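Local atomic coordinates of putative isochorismatase (Streptomyces avermitilis, PDB entry 3KL2), a protein that is of unproven function but is probably an isochorismatase-like cysteine hydrolase. Residues A[61-66]-A[213-218]; A[74-79]-A[144-149]; A[127-132]-A[139-144]. All coordinates share one frame; numbering follows the deposited sequence.

Contact 1. Residues A[61-66]-A[213-218]; sequences TVAVVD and DVIAAL
Val214 meets Val64 through a single pair of methyls, CG1 of Val214 lying 4.0 Å from CG1 of Val64, and the two branched side chains cross at about a right angle. In both valines CG1 stands opposite the backbone N, which turns the two methyls into the cleft between the helices. Ile215 follows and takes the largest share on its side. Its CB points at helix 57-71, and CG1, anti to its own carbonyl carbon (chi1 -70°), leads an extended arm across the backbone of the other helix. The terminal CD1 rests 3.5 Å from Ala63 O and 4.0 Å from Ala63 CB, while CG1 sits 4.0 Å from Val64 CA and also touches Val64 CG2, the two side chains crossing at a slant. The isoleucine therefore lies on main chain as much as on side chains. Cutting this side chain back to an alanine would probably open a gap over Ala63 and leave CG2 of Val64 without its neighbour on that flank. One turn after Val214, Leu218 makes a lighter contact, its CD1 coming 4.1 Å from Val64 O. No hydrogen bond joins the segments; the contact is purely one of van der Waals packing. The short axes run nearly parallel, 9° apart and 9.5 Å from each other at closest approach. Ile215 and Leu218 both continue onto Ala67, a turn further along helix 57-71. On the sheet side, Val214 packs on Leu182 of strand 178-187 and Val65 on Leu30 of strand 26-31, so the C-terminal helix 211-218 and helix 57-71 lie side by side over the parallel sheet of this alpha/beta fold.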
loop_
_atom_site.group_PDB
_atom_site.type_symbol
_atom_site.label_atom_id
_atom_site.label_comp_id
_atom_site.label_asym_id
_atom_site.label_seq_id
_atom_site.Cartn_x
_atom_site.Cartn_y
_atom_site.Cartn_z
ATOM N N THR A 61 17.149 3.554 24.821
ATOM C CA THR A 61 15.985 4.125 24.154
ATOM C C THR A 61 15.502 5.336 24.942
ATOM O O THR A 61 15.216 6.389 24.356
ATOM C CB THR A 61 14.846 3.101 24.000
ATOM O OG1 THR A 61 15.353 1.920 23.370
ATOM C CG2 THR A 61 13.718 3.676 23.139
ATOM N N VAL A 62 15.469 5.190 26.274
ATOM C CA VAL A 62 15.033 6.277 27.167
ATOM C C VAL A 62 15.879 7.504 26.916
ATOM O O VAL A 62 15.351 8.565 26.693
ATOM C CB VAL A 62 15.045 5.869 28.640
ATOM C CG1 VAL A 62 14.741 7.077 29.551
ATOM C CG2 VAL A 62 14.033 4.767 28.865
ATOM N N ALA A 63 17.195 7.342 26.899
ATOM C CA ALA A 63 18.081 8.459 26.646
ATOM C C ALA A 63 17.864 9.087 25.251
ATOM O O ALA A 63 18.147 10.276 25.051
ATOM C CB ALA A 63 19.524 8.029 26.814
ATOM N N VAL A 64 17.376 8.316 24.285
ATOM C CA VAL A 64 17.197 8.861 22.947
ATOM C C VAL A 64 15.858 9.590 22.887
ATOM O O VAL A 64 15.715 10.621 22.212
ATOM C CB VAL A 64 17.261 7.789 21.835
ATOM C CG1 VAL A 64 16.892 8.413 20.497
ATOM C CG2 VAL A 64 18.649 7.148 21.738
ATOM N N VAL A 65 14.878 9.053 23.605
ATOM C CA VAL A 65 13.585 9.697 23.694
ATOM C C VAL A 65 13.744 11.056 24.384
ATOM O O VAL A 65 13.379 12.104 23.822
ATOM C CB VAL A 65 12.581 8.794 24.436
ATOM C CG1 VAL A 65 11.411 9.599 24.943
ATOM C CG2 VAL A 65 12.118 7.644 23.521
ATOM N N ASP A 66 14.304 11.041 25.593
ATOM C CA ASP A 66 14.595 12.290 26.332
ATOM C C ASP A 66 15.223 13.353 25.421
ATOM O O ASP A 66 14.718 14.477 25.341
ATOM C CB ASP A 66 15.496 12.031 27.541
ATOM C CG ASP A 66 14.777 11.310 28.688
ATOM O OD1 ASP A 66 13.545 11.083 28.613
ATOM O OD2 ASP A 66 15.467 10.969 29.688
ATOM N N ASP A 213 25.274 8.510 18.844
ATOM C CA ASP A 213 25.381 9.240 17.575
ATOM C C ASP A 213 24.105 10.055 17.286
ATOM O O ASP A 213 24.164 11.225 16.841
ATOM C CB ASP A 213 25.577 8.263 16.403
ATOM C CG ASP A 213 26.991 7.652 16.342
ATOM O OD1 ASP A 213 27.940 8.222 16.936
ATOM O OD2 ASP A 213 27.129 6.592 15.663
ATOM N N VAL A 214 22.959 9.411 17.513
ATOM C CA VAL A 214 21.657 10.022 17.274
ATOM C C VAL A 214 21.439 11.193 18.209
ATOM O O VAL A 214 21.068 12.280 17.767
ATOM C CB VAL A 214 20.509 9.035 17.512
ATOM C CG1 VAL A 214 19.194 9.774 17.493
ATOM C CG2 VAL A 214 20.540 7.958 16.469
ATOM N N ILE A 215 21.663 10.955 19.500
ATOM C CA ILE A 215 21.570 12.005 20.521
ATOM C C ILE A 215 22.427 13.224 20.120
ATOM O O ILE A 215 21.937 14.349 20.087
ATOM C CB ILE A 215 21.946 11.459 21.904
ATOM C CG1 ILE A 215 20.852 10.504 22.397
ATOM C CG2 ILE A 215 22.135 12.586 22.910
ATOM C CD1 ILE A 215 21.276 9.643 23.592
ATOM N N ALA A 216 23.683 12.995 19.757
ATOM C CA ALA A 216 24.544 14.099 19.345
ATOM C C ALA A 216 23.981 14.841 18.114
ATOM O O ALA A 216 23.980 16.073 18.077
ATOM C CB ALA A 216 25.999 13.614 19.101
ATOM N N ALA A 217 23.477 14.103 17.127
ATOM C CA ALA A 217 22.816 14.727 15.984
ATOM C C ALA A 217 21.608 15.578 16.420
ATOM O O ALA A 217 21.422 16.679 15.906
ATOM C CB ALA A 217 22.391 13.689 14.984
ATOM N N LEU A 218 20.820 15.086 17.377
ATOM C CA LEU A 218 19.639 15.807 17.872
ATOM C C LEU A 218 19.962 17.120 18.546
ATOM O O LEU A 218 19.132 18.018 18.551
ATOM C CB LEU A 218 18.855 14.952 18.870
ATOM C CG LEU A 218 17.989 13.821 18.294
ATOM C CD1 LEU A 218 17.584 12.877 19.400
ATOM C CD2 LEU A 218 16.768 14.373 17.567
#

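Contact 2. Residues A[74-79]-A[144-149]; sequences PIMHAP and FILRSK
Met76 reaches from its strand to helix 142-149 as a nearly straight rod, with chi2 at -170° and chi3 at -176° carrying SD and CE out to the helix surface. Leu146 crosses this rod at a slant: its CD2 lies 3.7 Å from Met76 SD and equally close to Met76 CE, so one methyl covers the thioether end. The CB of Leu146 does not itself aim at the strand; it is the far end of the side chain that closes in. Ile145 runs past the methionine in the opposite sense and offers CG2, which is 4.0 Å from Met76 CE. The strand belongs to the parallel sheet of the three-layer alpha/beta fold of isochorismatase-like hydrolases, and the helix packs on one of its faces almost antiparallel to the strand, with 166° between the short axes and 11.7 Å separating them. Ile126 of the adjoining strand 126-127 touches Met76, Ile145 and Lys149, extending the apolar layer. At the other end of the contact Lys149 and Pro74 slide past each other in opposite directions, Pro74 CG lying 4.2 Å from Lys149 CE. The lysine chain bends at chi3 and again at chi4, which brings CE to the proline ring while NZ donates a hydrogen bond to Gly87 O of the second subunit.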
loop_
_atom_site.group_PDB
_atom_site.type_symbol
_atom_site.label_atom_id
_atom_site.label_comp_id
_atom_site.label_asym_id
_atom_site.label_seq_id
_atom_site.Cartn_x
_atom_site.Cartn_y
_atom_site.Cartn_z
ATOM N N PRO A 74 8.867 14.491 17.152
ATOM C CA PRO A 74 7.743 13.622 17.450
ATOM C C PRO A 74 8.214 12.218 17.820
ATOM O O PRO A 74 9.061 11.639 17.135
ATOM C CB PRO A 74 6.966 13.600 16.149
ATOM C CG PRO A 74 7.318 14.886 15.483
ATOM C CD PRO A 74 8.714 15.183 15.862
ATOM N N ILE A 75 7.717 11.730 18.952
ATOM C CA ILE A 75 7.917 10.376 19.386
ATOM C C ILE A 75 6.638 9.648 18.997
ATOM O O ILE A 75 5.576 10.084 19.367
ATOM C CB ILE A 75 8.087 10.334 20.908
ATOM C CG1 ILE A 75 9.168 11.343 21.387
ATOM C CG2 ILE A 75 8.396 8.960 21.373
ATOM C CD1 ILE A 75 10.555 11.251 20.712
ATOM N N MET A 76 6.738 8.552 18.250
ATOM C CA MET A 76 5.579 7.760 17.818
ATOM C C MET A 76 5.674 6.311 18.328
ATOM O O MET A 76 6.626 5.633 17.996
ATOM C CB MET A 76 5.570 7.720 16.312
ATOM C CG MET A 76 5.384 9.087 15.669
ATOM S SD MET A 76 5.088 8.970 13.926
ATOM C CE MET A 76 5.075 10.712 13.617
ATOM N N HIS A 77 4.692 5.833 19.104
ATOM C CA HIS A 77 4.721 4.477 19.666
ATOM C C HIS A 77 3.898 3.543 18.818
ATOM O O HIS A 77 2.781 3.865 18.429
ATOM C CB HIS A 77 4.108 4.451 21.084
ATOM C CG HIS A 77 4.828 5.288 22.104
ATOM N ND1 HIS A 77 5.932 4.836 22.797
ATOM C CD2 HIS A 77 4.551 6.521 22.599
ATOM C CE1 HIS A 77 6.312 5.763 23.661
ATOM N NE2 HIS A 77 5.493 6.796 23.561
ATOM N N ALA A 78 4.411 2.338 18.598
ATOM C CA ALA A 78 3.768 1.386 17.712
ATOM C C ALA A 78 3.628 0.080 18.444
ATOM O O ALA A 78 4.416 -0.824 18.253
ATOM C CB ALA A 78 4.552 1.227 16.422
ATOM N N PRO A 79 2.613 -0.016 19.316
ATOM C CA PRO A 79 2.337 -1.236 20.042
ATOM C C PRO A 79 1.526 -2.166 19.191
ATOM O O PRO A 79 0.817 -1.718 18.306
ATOM C CB PRO A 79 1.524 -0.746 21.246
ATOM C CG PRO A 79 0.726 0.373 20.716
ATOM C CD PRO A 79 1.652 1.038 19.652
ATOM N N PHE A 144 0.334 7.242 6.763
ATOM C CA PHE A 144 -0.523 8.427 6.711
ATOM C C PHE A 144 -0.051 9.600 7.609
ATOM O O PHE A 144 -0.024 10.740 7.193
ATOM C CB PHE A 144 -1.926 8.064 7.114
ATOM C CG PHE A 144 -2.893 9.152 6.922
ATOM C CD1 PHE A 144 -3.743 9.156 5.822
ATOM C CD2 PHE A 144 -2.967 10.190 7.835
ATOM C CE1 PHE A 144 -4.659 10.188 5.658
ATOM C CE2 PHE A 144 -3.864 11.217 7.653
ATOM C CZ PHE A 144 -4.695 11.227 6.597
ATOM N N ILE A 145 0.319 9.294 8.836
ATOM C CA ILE A 145 0.645 10.321 9.802
ATOM C C ILE A 145 1.999 10.935 9.472
ATOM O O ILE A 145 2.144 12.152 9.529
ATOM C CB ILE A 145 0.585 9.754 11.253
ATOM C CG1 ILE A 145 -0.868 9.450 11.601
ATOM C CG2 ILE A 145 1.265 10.717 12.280
ATOM C CD1 ILE A 145 -1.116 8.667 12.871
ATOM N N LEU A 146 2.987 10.111 9.123
ATOM C CA LEU A 146 4.290 10.634 8.766
ATOM C C LEU A 146 4.174 11.536 7.554
ATOM O O LEU A 146 4.746 12.636 7.513
ATOM C CB LEU A 146 5.272 9.523 8.411
ATOM C CG LEU A 146 5.753 8.568 9.517
ATOM C CD1 LEU A 146 6.481 7.450 8.841
ATOM C CD2 LEU A 146 6.624 9.236 10.579
ATOM N N ARG A 147 3.514 11.053 6.517
ATOM C CA ARG A 147 3.430 11.866 5.322
ATOM C C ARG A 147 2.617 13.123 5.597
ATOM O O ARG A 147 3.015 14.207 5.161
ATOM C CB ARG A 147 2.810 11.112 4.152
ATOM C CG ARG A 147 3.636 9.930 3.678
ATOM C CD ARG A 147 5.078 10.271 3.450
ATOM N NE ARG A 147 5.731 9.269 2.593
ATOM C CZ ARG A 147 6.983 9.363 2.144
ATOM N NH1 ARG A 147 7.746 10.405 2.430
ATOM N NH2 ARG A 147 7.462 8.411 1.379
ATOM N N SER A 148 1.510 13.001 6.344
ATOM C CA SER A 148 0.714 14.203 6.645
ATOM C C SER A 148 1.540 15.244 7.398
ATOM O O SER A 148 1.405 16.426 7.131
ATOM C CB SER A 148 -0.545 13.849 7.444
ATOM O OG SER A 148 -1.469 14.923 7.485
ATOM N N LYS A 149 2.428 14.797 8.295
ATOM C CA LYS A 149 3.220 15.692 9.130
ATOM C C LYS A 149 4.483 16.197 8.421
ATOM O O LYS A 149 5.169 17.046 8.947
ATOM C CB LYS A 149 3.581 15.011 10.460
ATOM C CG LYS A 149 2.392 14.807 11.369
ATOM C CD LYS A 149 2.716 14.204 12.745
ATOM C CE LYS A 149 3.572 15.098 13.636
ATOM N NZ LYS A 149 3.084 16.533 13.777
#

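Contact 3. Residues A[127-132]-A[139-144]; sequences VIEGKR and STNLDF
Glu129 and Asn141 join the loop 127-132 to the lead-in of helix 142-149, the touching parts roughly antiparallel (163°), where the chain after strand 126-127 of the alpha/beta fold turns back. Three hydrogen bonds cross. Glu129 N gives its hydrogen to Asn141 OD1 at 3.0 Å, approaching from above the carbonyl plane of the amide; the return bond, Asn141 N to Glu129 O, is weak at 3.3 Å. Arg132 N donates to Ser139 OG in a fairly straight bond (164°). The OG can face that N-H because chi1 of Ser139, 56°, sets it between its backbone N and carbonyl carbon. Within the lead-in, Thr140 OG1 accepts from Leu142 N, an ST turn leading into the helix, and is also bonded to Thr136 O. Closeness without bonding marks Gly130: its O stands 3.0 Å from Ser139 O, two acceptors side by side, and Gly130 O is served instead by Asn141 ND2 of the second subunit. A CB at Gly130 would collide with Ser139 O and also press on the preceding carbonyl O, so glycine fits on both counts. Among apolar contacts, Ile128 CG1 meets Leu142 CD1, and Thr140 CG2 packs 3.7 Å from Lys131 CB. The charged ends look elsewhere: Glu129 pairs with Lys108 and Arg132 of the second subunit, Arg132 with Glu88 of its own chain and Glu129 of the second subunit, and Lys131 NZ with Glu32 and the carbonyl of Gly133. A water bridges the rest of the asparagine amide to the strand end, accepting from Asn141 ND2 and donating to Val127 O, each at 2.7 Å.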
loop_
_atom_site.group_PDB
_atom_site.type_symbol
_atom_site.label_atom_id
_atom_site.label_comp_id
_atom_site.label_asym_id
_atom_site.label_seq_id
_atom_site.Cartn_x
_atom_site.Cartn_y
_atom_site.Cartn_z
ATOM N N VAL A 127 0.444 7.783 19.358
ATOM C CA VAL A 127 0.359 6.342 19.540
ATOM C C VAL A 127 -0.294 5.798 18.268
ATOM O O VAL A 127 -1.481 5.994 18.039
ATOM C CB VAL A 127 -0.401 5.942 20.851
ATOM C CG1 VAL A 127 -0.617 4.425 20.972
ATOM C CG2 VAL A 127 0.367 6.435 22.109
ATOM N N ILE A 128 0.527 5.161 17.429
ATOM C CA ILE A 128 0.119 4.554 16.150
ATOM C C ILE A 128 -0.870 3.442 16.389
ATOM O O ILE A 128 -0.663 2.633 17.280
ATOM C CB ILE A 128 1.401 3.982 15.436
ATOM C CG1 ILE A 128 2.350 5.136 15.078
ATOM C CG2 ILE A 128 1.069 3.133 14.237
ATOM C CD1 ILE A 128 1.695 6.453 14.454
ATOM N N GLU A 129 -1.925 3.379 15.599
ATOM C CA GLU A 129 -2.981 2.403 15.790
ATOM C C GLU A 129 -3.124 1.442 14.636
ATOM O O GLU A 129 -2.853 1.778 13.486
ATOM C CB GLU A 129 -4.331 3.106 15.898
ATOM C CG GLU A 129 -4.461 4.166 17.014
ATOM C CD GLU A 129 -5.711 5.072 16.821
ATOM O OE1 GLU A 129 -5.865 6.015 17.619
ATOM O OE2 GLU A 129 -6.543 4.853 15.884
ATOM N N GLY A 130 -3.646 0.273 14.933
ATOM C CA GLY A 130 -3.930 -0.698 13.933
ATOM C C GLY A 130 -3.019 -1.936 13.977
ATOM O O GLY A 130 -3.440 -2.980 13.470
ATOM N N LYS A 131 -1.807 -1.822 14.551
ATOM C CA LYS A 131 -0.790 -2.863 14.351
ATOM C C LYS A 131 -1.287 -4.253 14.714
ATOM O O LYS A 131 -1.658 -4.496 15.844
ATOM C CB LYS A 131 0.519 -2.633 15.115
ATOM C CG LYS A 131 1.709 -3.535 14.593
ATOM C CD LYS A 131 3.057 -2.967 15.073
ATOM C CE LYS A 131 4.334 -3.552 14.382
ATOM N NZ LYS A 131 4.366 -5.053 14.307
ATOM N N ARG A 132 -1.259 -5.138 13.735
ATOM C CA ARG A 132 -1.620 -6.531 13.908
ATOM C C ARG A 132 -0.612 -7.522 13.322
ATOM O O ARG A 132 -0.684 -8.697 13.605
ATOM C CB ARG A 132 -2.949 -6.789 13.251
ATOM C CG ARG A 132 -4.107 -6.161 13.966
ATOM C CD ARG A 132 -4.349 -6.799 15.266
ATOM N NE ARG A 132 -5.606 -6.384 15.836
ATOM C CZ ARG A 132 -5.830 -5.207 16.419
ATOM N NH1 ARG A 132 -4.862 -4.283 16.528
ATOM N NH2 ARG A 132 -7.038 -4.971 16.919
ATOM N N SER A 139 -0.358 -2.512 8.641
ATOM C CA SER A 139 -1.714 -2.543 9.216
ATOM C C SER A 139 -2.038 -1.336 10.132
ATOM O O SER A 139 -2.944 -1.429 10.941
ATOM C CB SER A 139 -1.923 -3.858 9.978
ATOM O OG SER A 139 -0.911 -4.026 10.967
ATOM N N THR A 140 -1.297 -0.229 10.010
ATOM C CA THR A 140 -1.502 0.934 10.814
ATOM C C THR A 140 -1.615 2.238 10.014
ATOM O O THR A 140 -1.496 2.246 8.797
ATOM C CB THR A 140 -0.336 1.106 11.775
ATOM O OG1 THR A 140 0.766 1.716 11.092
ATOM C CG2 THR A 140 0.038 -0.203 12.382
ATOM N N ASN A 141 -1.809 3.346 10.759
ATOM C CA ASN A 141 -1.810 4.721 10.251
ATOM C C ASN A 141 -0.443 5.380 10.218
ATOM O O ASN A 141 -0.337 6.605 10.088
ATOM C CB ASN A 141 -2.771 5.612 11.054
ATOM C CG ASN A 141 -2.504 5.616 12.575
ATOM O OD1 ASN A 141 -1.585 4.993 13.055
ATOM N ND2 ASN A 141 -3.342 6.305 13.311
ATOM N N LEU A 142 0.607 4.589 10.341
ATOM C CA LEU A 142 1.936 5.172 10.382
ATOM C C LEU A 142 2.287 5.976 9.146
ATOM O O LEU A 142 2.745 7.132 9.280
ATOM C CB LEU A 142 3.009 4.106 10.574
ATOM C CG LEU A 142 4.447 4.688 10.672
ATOM C CD1 LEU A 142 4.550 5.598 11.851
ATOM C CD2 LEU A 142 5.532 3.580 10.749
ATOM N N ASP A 143 2.147 5.369 7.965
ATOM C CA ASP A 143 2.464 6.054 6.714
ATOM C C ASP A 143 1.650 7.337 6.540
ATOM O O ASP A 143 2.219 8.410 6.219
ATOM C CB ASP A 143 2.138 5.185 5.519
ATOM C CG ASP A 143 2.940 5.560 4.289
ATOM O OD1 ASP A 143 3.897 6.362 4.383
ATOM O OD2 ASP A 143 2.660 4.960 3.246
ATOM N N PHE A 144 0.334 7.242 6.763
ATOM C CA PHE A 144 -0.523 8.427 6.711
ATOM C C PHE A 144 -0.051 9.600 7.609
ATOM O O PHE A 144 -0.024 10.740 7.193
ATOM C CB PHE A 144 -1.926 8.064 7.114
ATOM C CG PHE A 144 -2.893 9.152 6.922
ATOM C CD1 PHE A 144 -3.743 9.156 5.822
ATOM C CD2 PHE A 144 -2.967 10.190 7.835
ATOM C CE1 PHE A 144 -4.659 10.188 5.658
ATOM C CE2 PHE A 144 -3.864 11.217 7.653
ATOM C CZ PHE A 144 -4.695 11.227 6.597
HETATM O O HOH W 1 -2.556 7.100 15.777
#

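How the contacts relate
From the N terminus, helix 57-71 supplies the first half of contact 1 and leads into strand 75-78, which opens contact 2; the two contacts touch where Val65 O meets Ile75 CD1. After helix 96-103 come strand 126-127 and the loop 127-132, which contact 3 closes after a detour through helix 136-139. Helix 142-149 then closes contact 2, and only helix 211-218, near the C terminus, closes contact 1. The loops are thus nested, 3 within 2 within 1, and none cross. His77 O, probably accepting from Ile128 N, joins strand to loop, and Ile145 CD1 packs on Ile128 CD1, bringing in the helix. Contact 1 pairs two helices about 24 Å from contact 3 between centres.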